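Local structure of reducing-end xylose-releasing exo-oligoxylanase Rex8A (Paenibacillus barcinonensis, 6SUD) at residues 72-77 and 266-271; 78-83 and 134-139; 351-356 and 364-369. The protein hydrolyses linear and branched xylooligosaccharides from their reducing ends, releasing xylose during xylan breakdown. The protein carries 1 engineered substitution. All blocks are in the same frame, centred on the assembly; numbering follows the deposited sequence.

Contact 1 of 3, residues 72-77 and 266-271; sequences MSYGMM and AYRVAA. With XYP (beta-D-xylopyranose), chain K.
Beside the bound xylose in the active site, Tyr-74 of helix 69-81 and Arg-268 of segment 266-271 reach across to each other, although their CA atoms stay 12.5 Å apart. The meeting is confined to side-chain ends: Tyr-74 OH lies 2.9 Å from Arg-268 NH1, near the plane of the guanidinium and at its edge, and 3.3 Å from Arg-268 CD. Ring and guanidinium planes are nearly perpendicular, 84° apart. A bend at chi3 (-72°) in an otherwise extended Arg-268 chain places NH1 between the phenol oxygen and O3 of the sugar. Arg-268 NH1 donates to O3 of beta-D-xylopyranose over 3.3 Å, with an N-H...O angle of 152°, while Arg-268 NH2 adds a weak bond to the same oxygen. Family 8 glycosidases fold as an (alpha/alpha)6 barrel, and the wide backbone separation here illustrates how side chains from well-separated helices of such a barrel can meet beside the substrate site, Arg-268 being the one of the pair that binds the sugar. Arg-268 NE is meanwhile held by the backbone O of Asp-265, the inferred proton acceptor, which limits rotation of the guanidinium. Asp-265, Asp-128 and Glu-70, the inferred proton donor, also hydrogen-bond the sugar through their carboxylates. The ring of Tyr-74 is steadied by edge-to-face packing with Phe-132 and Phe-368.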
loop_
_atom_site.group_PDB
_atom_site.type_symbol
_atom_site.label_atom_id
_atom_site.label_comp_id
_atom_site.label_asym_id
_atom_site.label_seq_id
_atom_site.Cartn_x
_atom_site.Cartn_y
_atom_site.Cartn_z
ATOM N N MET A 72 -5.179 3.506 -8.445
ATOM C CA MET A 72 -5.114 4.980 -8.645
ATOM C C MET A 72 -4.245 5.587 -7.534
ATOM O O MET A 72 -3.310 6.347 -7.841
ATOM C CB MET A 72 -6.511 5.605 -8.638
ATOM C CG MET A 72 -7.389 5.182 -9.804
ATOM S SD MET A 72 -6.689 5.545 -11.448
ATOM C CE MET A 72 -6.642 7.333 -11.413
ATOM N N SER A 73 -4.556 5.275 -6.275
ATOM C CA SER A 73 -3.822 5.788 -5.091
ATOM C C SER A 73 -2.374 5.295 -5.111
ATOM O O SER A 73 -1.491 6.078 -4.752
ATOM C CB SER A 73 -4.539 5.439 -3.805
ATOM O OG SER A 73 -4.482 4.048 -3.551
ATOM N N TYR A 74 -2.131 4.049 -5.530
ATOM C CA TYR A 74 -0.766 3.478 -5.701
ATOM C C TYR A 74 -0.008 4.289 -6.752
ATOM O O TYR A 74 1.128 4.684 -6.488
ATOM C CB TYR A 74 -0.805 2.018 -6.152
ATOM C CG TYR A 74 -1.078 1.002 -5.073
ATOM C CD1 TYR A 74 -1.091 1.353 -3.738
ATOM C CD2 TYR A 74 -1.310 -0.321 -5.399
ATOM C CE1 TYR A 74 -1.333 0.410 -2.754
ATOM C CE2 TYR A 74 -1.531 -1.284 -4.428
ATOM C CZ TYR A 74 -1.557 -0.908 -3.101
ATOM O OH TYR A 74 -1.803 -1.829 -2.116
ATOM N N GLY A 75 -0.622 4.527 -7.912
ATOM C CA GLY A 75 0.029 5.309 -8.981
ATOM C C GLY A 75 0.401 6.705 -8.507
ATOM O O GLY A 75 1.487 7.185 -8.836
ATOM N N MET A 76 -0.462 7.347 -7.727
ATOM C CA MET A 76 -0.138 8.682 -7.176
ATOM C C MET A 76 1.065 8.590 -6.219
ATOM O O MET A 76 1.941 9.484 -6.278
ATOM C CB MET A 76 -1.364 9.269 -6.483
ATOM C CG MET A 76 -2.354 9.860 -7.463
ATOM S SD MET A 76 -3.964 10.159 -6.704
ATOM C CE MET A 76 -3.495 11.432 -5.534
ATOM N N MET A 77 1.149 7.554 -5.383
ATOM C CA MET A 77 2.288 7.402 -4.448
ATOM C C MET A 77 3.568 7.174 -5.252
ATOM O O MET A 77 4.589 7.782 -4.921
ATOM C CB MET A 77 2.113 6.244 -3.459
ATOM C CG MET A 77 3.258 6.162 -2.451
ATOM S SD MET A 77 3.456 7.678 -1.438
ATOM C CE MET A 77 2.098 7.470 -0.297
ATOM N N ALA A 266 -2.698 -10.078 1.916
ATOM C CA ALA A 266 -1.834 -10.247 3.109
ATOM C C ALA A 266 -0.353 -10.089 2.753
ATOM O O ALA A 266 0.451 -9.886 3.683
ATOM C CB ALA A 266 -2.102 -11.568 3.786
ATOM N N TYR A 267 0.027 -10.171 1.475
ATOM C CA TYR A 267 1.446 -10.004 1.069
ATOM C C TYR A 267 1.979 -8.654 1.543
ATOM O O TYR A 267 3.164 -8.574 1.944
ATOM C CB TYR A 267 1.607 -10.082 -0.450
ATOM C CG TYR A 267 1.145 -11.371 -1.063
ATOM C CD1 TYR A 267 0.843 -12.474 -0.280
ATOM C CD2 TYR A 267 1.083 -11.506 -2.439
ATOM C CE1 TYR A 267 0.437 -13.669 -0.844
ATOM C CE2 TYR A 267 0.673 -12.693 -3.019
ATOM C CZ TYR A 267 0.341 -13.770 -2.221
ATOM O OH TYR A 267 -0.044 -14.943 -2.803
ATOM N N ARG A 268 1.118 -7.632 1.552
ATOM C CA ARG A 268 1.533 -6.228 1.809
ATOM C C ARG A 268 1.886 -6.049 3.288
ATOM O O ARG A 268 2.639 -5.123 3.576
ATOM C CB ARG A 268 0.447 -5.257 1.347
ATOM C CG ARG A 268 0.143 -5.386 -0.141
ATOM C CD ARG A 268 -1.086 -4.572 -0.475
ATOM N NE ARG A 268 -2.330 -5.165 0.030
ATOM C CZ ARG A 268 -3.550 -4.778 -0.353
ATOM N NH1 ARG A 268 -3.687 -3.761 -1.181
ATOM N NH2 ARG A 268 -4.631 -5.380 0.105
ATOM N N VAL A 269 1.428 -6.924 4.192
ATOM C CA VAL A 269 1.754 -6.765 5.629
ATOM C C VAL A 269 3.273 -6.706 5.824
ATOM O O VAL A 269 3.715 -5.834 6.596
ATOM C CB VAL A 269 1.182 -7.874 6.521
ATOM C CG1 VAL A 269 1.723 -7.698 7.923
ATOM C CG2 VAL A 269 -0.336 -7.899 6.468
ATOM N N ALA A 270 4.027 -7.619 5.208
ATOM C CA ALA A 270 5.492 -7.724 5.411
ATOM C C ALA A 270 6.139 -6.432 4.930
ATOM O O ALA A 270 7.114 -5.996 5.562
ATOM C CB ALA A 270 6.090 -8.892 4.667
ATOM N N ALA A 271 5.618 -5.873 3.846
ATOM C CA ALA A 271 6.111 -4.628 3.221
ATOM C C ALA A 271 5.828 -3.448 4.161
ATOM O O ALA A 271 6.712 -2.635 4.359
ATOM C CB ALA A 271 5.456 -4.410 1.882
HETATM O O1 XYP K . -9.662 -6.295 -4.823
HETATM C C1 XYP K . -9.554 -5.164 -3.929
HETATM C C2 XYP K . -8.323 -5.212 -3.020
HETATM C C3 XYP K . -8.317 -4.068 -2.013
HETATM C C4 XYP K . -9.030 -2.861 -2.613
HETATM C C5 XYP K . -8.842 -2.872 -4.126
HETATM O O2 XYP K . -8.214 -6.473 -2.348
HETATM O O3 XYP K . -6.948 -3.801 -1.666
HETATM O O4 XYP K . -10.423 -2.937 -2.301
HETATM O O5 XYP K . -9.478 -3.992 -4.741
#

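Contact 2 of 3, residues 78-83 and 134-139; sequences MAVQMD and AMALFF. With EDO (1,2-ethanediol), chain H.
Apolar packing comes first: both methyls of Val-80 pack on helix 127-144, with CG2 3.9 Å from Phe-139 CB and CG1 4.4 Å from Ala-136 CB. A chi1 of 66° sets CG1 between the backbone N and carbonyl carbon of Val-80, where it lies 4.0 Å from Phe-139 CB, off the edge of the ring, and 3.9 Å from Ala-136 O. The backbones come close at the small Ala-136, its CA 6.7 Å from the CA of Val-80. This contact between the end of helix 69-81 and the middle of helix 127-144 is part of the helix packing of the (alpha/alpha)6 barrel, away from the sugar site. A polar group meets an aromatic one in the second kind of interaction. Bent at chi2, Gln-81 brings NE2 in obliquely to 3.6 Å from Phe-139 CE2, its amide plane almost perpendicular to that of the ring; the hydrogen bond of that NE2 goes to Arg-378 O. Capping forms the third group, since helix 69-81 ends in a Schellman motif with Asp-83 at positive phi. Arg-143 donates to Val-80 O and Trp-144 NE1 bonds Asp-83 OD1, so residues farther along helix 127-144 grip this terminus.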
loop_
_atom_site.group_PDB
_atom_site.type_symbol
_atom_site.label_atom_id
_atom_site.label_comp_id
_atom_site.label_asym_id
_atom_site.label_seq_id
_atom_site.Cartn_x
_atom_site.Cartn_y
_atom_site.Cartn_z
ATOM N N MET A 78 3.520 6.320 -6.273
ATOM C CA MET A 78 4.728 6.070 -7.100
ATOM C C MET A 78 5.154 7.396 -7.739
ATOM O O MET A 78 6.355 7.720 -7.680
ATOM C CB MET A 78 4.459 5.041 -8.192
ATOM C CG MET A 78 3.966 3.698 -7.678
ATOM S SD MET A 78 3.509 2.651 -9.089
ATOM C CE MET A 78 2.786 1.236 -8.265
ATOM N N ALA A 79 4.188 8.154 -8.272
ATOM C CA ALA A 79 4.450 9.416 -9.022
ATOM C C ALA A 79 5.164 10.403 -8.099
ATOM O O ALA A 79 6.153 11.019 -8.556
ATOM C CB ALA A 79 3.223 10.034 -9.643
ATOM N N VAL A 80 4.681 10.563 -6.870
ATOM C CA VAL A 80 5.219 11.625 -5.977
ATOM C C VAL A 80 6.587 11.167 -5.460
ATOM O O VAL A 80 7.504 12.000 -5.463
ATOM C CB VAL A 80 4.230 12.084 -4.882
ATOM C CG1 VAL A 80 3.887 11.019 -3.848
ATOM C CG2 VAL A 80 4.754 13.339 -4.225
ATOM N N GLN A 81 6.779 9.870 -5.175
ATOM C CA GLN A 81 8.100 9.313 -4.757
ATOM C C GLN A 81 9.123 9.463 -5.895
ATOM O O GLN A 81 10.308 9.680 -5.594
ATOM C CB GLN A 81 7.956 7.855 -4.320
ATOM C CG GLN A 81 7.152 7.690 -3.038
ATOM C CD GLN A 81 7.857 8.221 -1.816
ATOM O OE1 GLN A 81 9.071 8.393 -1.798
ATOM N NE2 GLN A 81 7.094 8.455 -0.757
ATOM N N MET A 82 8.681 9.448 -7.151
ATOM C CA MET A 82 9.586 9.546 -8.329
ATOM C C MET A 82 9.640 10.990 -8.847
ATOM O O MET A 82 10.325 11.214 -9.861
ATOM C CB MET A 82 9.123 8.619 -9.457
ATOM C CG MET A 82 9.270 7.134 -9.186
ATOM S SD MET A 82 11.022 6.664 -9.125
ATOM C CE MET A 82 11.528 7.042 -10.801
ATOM N N ASP A 83 9.001 11.938 -8.153
ATOM C CA ASP A 83 8.977 13.378 -8.524
ATOM C C ASP A 83 8.383 13.515 -9.936
ATOM O O ASP A 83 8.987 14.231 -10.802
ATOM C CB ASP A 83 10.375 13.990 -8.392
ATOM C CG ASP A 83 10.407 15.504 -8.484
ATOM O OD1 ASP A 83 9.339 16.120 -8.334
ATOM O OD2 ASP A 83 11.503 16.062 -8.702
ATOM N N ALA A 134 -4.636 10.100 0.551
ATOM C CA ALA A 134 -4.358 11.140 1.554
ATOM C C ALA A 134 -2.839 11.285 1.727
ATOM O O ALA A 134 -2.337 12.420 1.675
ATOM C CB ALA A 134 -5.042 10.788 2.848
ATOM N N MET A 135 -2.121 10.179 1.908
ATOM C CA MET A 135 -0.654 10.232 2.123
ATOM C C MET A 135 0.033 10.789 0.872
ATOM O O MET A 135 0.916 11.648 1.007
ATOM C CB MET A 135 -0.078 8.858 2.467
ATOM C CG MET A 135 1.372 8.906 2.925
ATOM S SD MET A 135 1.537 9.539 4.620
ATOM C CE MET A 135 1.866 11.280 4.365
ATOM N N ALA A 136 -0.347 10.327 -0.312
ATOM C CA ALA A 136 0.270 10.800 -1.574
ATOM C C ALA A 136 0.010 12.306 -1.755
ATOM O O ALA A 136 0.950 13.036 -2.171
ATOM C CB ALA A 136 -0.229 9.988 -2.733
ATOM N N LEU A 137 -1.201 12.772 -1.450
ATOM C CA LEU A 137 -1.578 14.207 -1.598
ATOM C C LEU A 137 -0.798 15.057 -0.585
ATOM O O LEU A 137 -0.311 16.154 -0.956
ATOM C CB LEU A 137 -3.080 14.361 -1.394
ATOM C CG LEU A 137 -3.941 14.017 -2.603
ATOM C CD1 LEU A 137 -5.369 13.753 -2.170
ATOM C CD2 LEU A 137 -3.871 15.122 -3.641
ATOM N N PHE A 138 -0.621 14.568 0.636
ATOM C CA PHE A 138 0.221 15.269 1.640
ATOM C C PHE A 138 1.650 15.401 1.107
ATOM O O PHE A 138 2.239 16.482 1.217
ATOM C CB PHE A 138 0.211 14.582 3.004
ATOM C CG PHE A 138 -1.017 14.866 3.828
ATOM C CD1 PHE A 138 -1.477 16.169 3.983
ATOM C CD2 PHE A 138 -1.679 13.840 4.484
ATOM C CE1 PHE A 138 -2.615 16.435 4.728
ATOM C CE2 PHE A 138 -2.811 14.113 5.241
ATOM C CZ PHE A 138 -3.276 15.407 5.356
ATOM N N PHE A 139 2.203 14.338 0.520
ATOM C CA PHE A 139 3.587 14.359 -0.027
ATOM C C PHE A 139 3.648 15.317 -1.224
ATOM O O PHE A 139 4.643 16.023 -1.363
ATOM C CB PHE A 139 4.082 12.956 -0.405
ATOM C CG PHE A 139 4.417 12.047 0.752
ATOM C CD1 PHE A 139 4.636 12.551 2.030
ATOM C CD2 PHE A 139 4.512 10.677 0.568
ATOM C CE1 PHE A 139 4.943 11.704 3.087
ATOM C CE2 PHE A 139 4.818 9.834 1.632
ATOM C CZ PHE A 139 5.027 10.347 2.885
HETATM C C1 EDO H . 6.562 15.169 -14.332
HETATM O O1 EDO H . 6.616 14.130 -15.302
HETATM C C2 EDO H . 7.760 15.189 -13.479
HETATM O O2 EDO H . 7.978 16.396 -12.769
#

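Contact 3 of 3, residues 351-356 and 364-369; sequences TPLRQG and CLYFFT
Polar contact between the loop and the helix rests on one hydrogen bond, in which Tyr-366 OH donates to Thr-351 O over 2.7 Å. The phenol oxygen lies in the carbonyl plane, with a C=O...O angle of 152°, and the carbonyl oxygen in turn sits at the edge of the tyrosine ring, near its plane. The same hydroxyl is hydrogen-bonded to Arg-31 NH1, so two partners fix the end of this buried side chain. Apolar contact comes from Leu-353, whose side chain crosses that of Tyr-366 at about a right angle and lies over one face of the ring. Its CD2 branch packs tightly at 3.3 Å from Tyr-366 CD1, while CG rests 4.0 Å from Tyr-366 CE1. With CG anti to the backbone N (chi1 -174°), Tyr-366 projects its ring from helix 359-373 against the preceding loop. This is a local closure within the helical barrel: an irregular segment leaving helix 341-349 folds back on the helix that it leads into, about two turns after that helix begins. Looser van der Waals contacts lie alongside, with Pro-352 O 3.7 Å from Tyr-366 CE2 and Thr-351 CG2 4.4 Å from the same ring carbon. Phe-348 meets the Tyr-366 ring with planes inclined at about 45°, and Thr-35 of helix 25-41 also touches the tyrosine. Farther along the loop, Arg-354 NH1 forms a salt bridge with Asp-362 OD1, adding another tie to helix 359-373.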
loop_
_atom_site.group_PDB
_atom_site.type_symbol
_atom_site.label_atom_id
_atom_site.label_comp_id
_atom_site.label_asym_id
_atom_site.label_seq_id
_atom_site.Cartn_x
_atom_site.Cartn_y
_atom_site.Cartn_z
ATOM N N THR A 351 14.913 -10.447 -10.585
ATOM C CA THR A 351 13.516 -10.716 -11.019
ATOM C C THR A 351 13.029 -9.543 -11.869
ATOM O O THR A 351 13.116 -8.402 -11.426
ATOM C CB THR A 351 12.607 -10.975 -9.809
ATOM O OG1 THR A 351 13.094 -12.122 -9.106
ATOM C CG2 THR A 351 11.155 -11.191 -10.187
ATOM N N PRO A 352 12.523 -9.777 -13.104
ATOM C CA PRO A 352 11.954 -8.711 -13.921
ATOM C C PRO A 352 10.477 -8.448 -13.590
ATOM O O PRO A 352 9.836 -9.248 -12.921
ATOM C CB PRO A 352 12.121 -9.269 -15.341
ATOM C CG PRO A 352 11.889 -10.758 -15.160
ATOM C CD PRO A 352 12.463 -11.079 -13.793
ATOM N N LEU A 353 9.963 -7.317 -14.065
ATOM C CA LEU A 353 8.517 -6.998 -14.002
ATOM C C LEU A 353 7.725 -8.160 -14.599
ATOM O O LEU A 353 8.188 -8.784 -15.585
ATOM C CB LEU A 353 8.249 -5.717 -14.787
ATOM C CG LEU A 353 8.642 -4.427 -14.079
ATOM C CD1 LEU A 353 8.639 -3.267 -15.064
ATOM C CD2 LEU A 353 7.722 -4.149 -12.898
ATOM N N ARG A 354 6.543 -8.422 -14.058
ATOM C CA ARG A 354 5.619 -9.399 -14.672
ATOM C C ARG A 354 5.043 -8.805 -15.963
ATOM O O ARG A 354 4.875 -7.569 -16.030
ATOM C CB ARG A 354 4.526 -9.789 -13.683
ATOM C CG ARG A 354 3.674 -10.943 -14.175
ATOM C CD ARG A 354 2.829 -11.519 -13.068
ATOM N NE ARG A 354 2.075 -12.649 -13.574
ATOM C CZ ARG A 354 1.145 -13.306 -12.895
ATOM N NH1 ARG A 354 0.837 -12.950 -11.658
ATOM N NH2 ARG A 354 0.519 -14.323 -13.462
ATOM N N GLN A 355 4.745 -9.661 -16.945
ATOM C CA GLN A 355 4.014 -9.277 -18.182
ATOM C C GLN A 355 2.710 -10.072 -18.308
ATOM O O GLN A 355 2.542 -11.071 -17.595
ATOM C CB GLN A 355 4.902 -9.474 -19.413
ATOM C CG GLN A 355 6.194 -8.674 -19.342
ATOM C CD GLN A 355 6.877 -8.543 -20.680
ATOM O OE1 GLN A 355 6.259 -8.673 -21.734
ATOM N NE2 GLN A 355 8.169 -8.264 -20.644
ATOM N N GLY A 356 1.823 -9.605 -19.189
ATOM C CA GLY A 356 0.561 -10.280 -19.539
ATOM C C GLY A 356 -0.559 -9.937 -18.574
ATOM O O GLY A 356 -0.368 -9.036 -17.741
ATOM N N CYS A 364 2.729 -3.439 -9.148
ATOM C CA CYS A 364 2.558 -2.380 -8.113
ATOM C C CYS A 364 3.478 -2.696 -6.923
ATOM O O CYS A 364 4.310 -1.828 -6.550
ATOM C CB CYS A 364 1.103 -2.233 -7.685
ATOM S SG CYS A 364 0.043 -1.511 -8.972
ATOM N N LEU A 365 3.372 -3.912 -6.377
ATOM C CA LEU A 365 4.164 -4.346 -5.194
ATOM C C LEU A 365 5.657 -4.328 -5.559
ATOM O O LEU A 365 6.458 -3.850 -4.723
ATOM C CB LEU A 365 3.725 -5.748 -4.763
ATOM C CG LEU A 365 2.541 -5.831 -3.798
ATOM C CD1 LEU A 365 1.419 -4.886 -4.184
ATOM C CD2 LEU A 365 2.037 -7.256 -3.701
ATOM N N TYR A 366 6.003 -4.809 -6.756
ATOM C CA TYR A 366 7.380 -4.769 -7.327
ATOM C C TYR A 366 7.927 -3.340 -7.240
ATOM O O TYR A 366 9.021 -3.129 -6.670
ATOM C CB TYR A 366 7.385 -5.256 -8.780
ATOM C CG TYR A 366 8.731 -5.400 -9.453
ATOM C CD1 TYR A 366 9.390 -4.312 -10.006
ATOM C CD2 TYR A 366 9.332 -6.639 -9.574
ATOM C CE1 TYR A 366 10.613 -4.444 -10.644
ATOM C CE2 TYR A 366 10.551 -6.794 -10.212
ATOM C CZ TYR A 366 11.195 -5.695 -10.754
ATOM O OH TYR A 366 12.393 -5.840 -11.394
ATOM N N PHE A 367 7.200 -2.365 -7.771
ATOM C CA PHE A 367 7.707 -0.972 -7.832
ATOM C C PHE A 367 7.959 -0.418 -6.429
ATOM O O PHE A 367 8.999 0.239 -6.206
ATOM C CB PHE A 367 6.779 -0.046 -8.611
ATOM C CG PHE A 367 7.440 1.285 -8.829
ATOM C CD1 PHE A 367 8.374 1.449 -9.830
ATOM C CD2 PHE A 367 7.203 2.341 -7.975
ATOM C CE1 PHE A 367 9.032 2.656 -10.004
ATOM C CE2 PHE A 367 7.837 3.559 -8.170
ATOM C CZ PHE A 367 8.749 3.710 -9.184
ATOM N N PHE A 368 7.043 -0.656 -5.491
ATOM C CA PHE A 368 7.209 -0.155 -4.106
ATOM C C PHE A 368 8.449 -0.785 -3.482
ATOM O O PHE A 368 9.188 -0.071 -2.773
ATOM C CB PHE A 368 5.974 -0.405 -3.255
ATOM C CG PHE A 368 4.787 0.437 -3.649
ATOM C CD1 PHE A 368 4.870 1.824 -3.708
ATOM C CD2 PHE A 368 3.565 -0.161 -3.899
ATOM C CE1 PHE A 368 3.761 2.588 -4.040
ATOM C CE2 PHE A 368 2.452 0.606 -4.206
ATOM C CZ PHE A 368 2.559 1.975 -4.296
ATOM N N THR A 369 8.720 -2.052 -3.789
ATOM C CA THR A 369 9.958 -2.719 -3.307
ATOM C C THR A 369 11.194 -2.098 -3.984
ATOM O O THR A 369 12.221 -1.947 -3.309
ATOM C CB THR A 369 9.911 -4.240 -3.481
ATOM O OG1 THR A 369 8.802 -4.714 -2.721
ATOM C CG2 THR A 369 11.177 -4.907 -2.990
#

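Helix 69-81 and the turn after it supply the first segments of contacts 1 and 2 in succession. Contact 2 closes the shorter loop, when the chain returns at 134-139, and is nested within the much longer one that contact 1 closes at 266-271. Contact 3 follows in series, joining 351-356 to 364-369 across a short span near the C terminus. Side chains link all three: Met-77 packs on Met-135, Phe-139 and Phe-368, Tyr-74 on Cys-364, and Met-78 and Met-82 on Phe-367. Helix 69-81 thus lies against both helix 127-144 and helix 359-373, connecting the catalytic centre with two packing regions of the barrel.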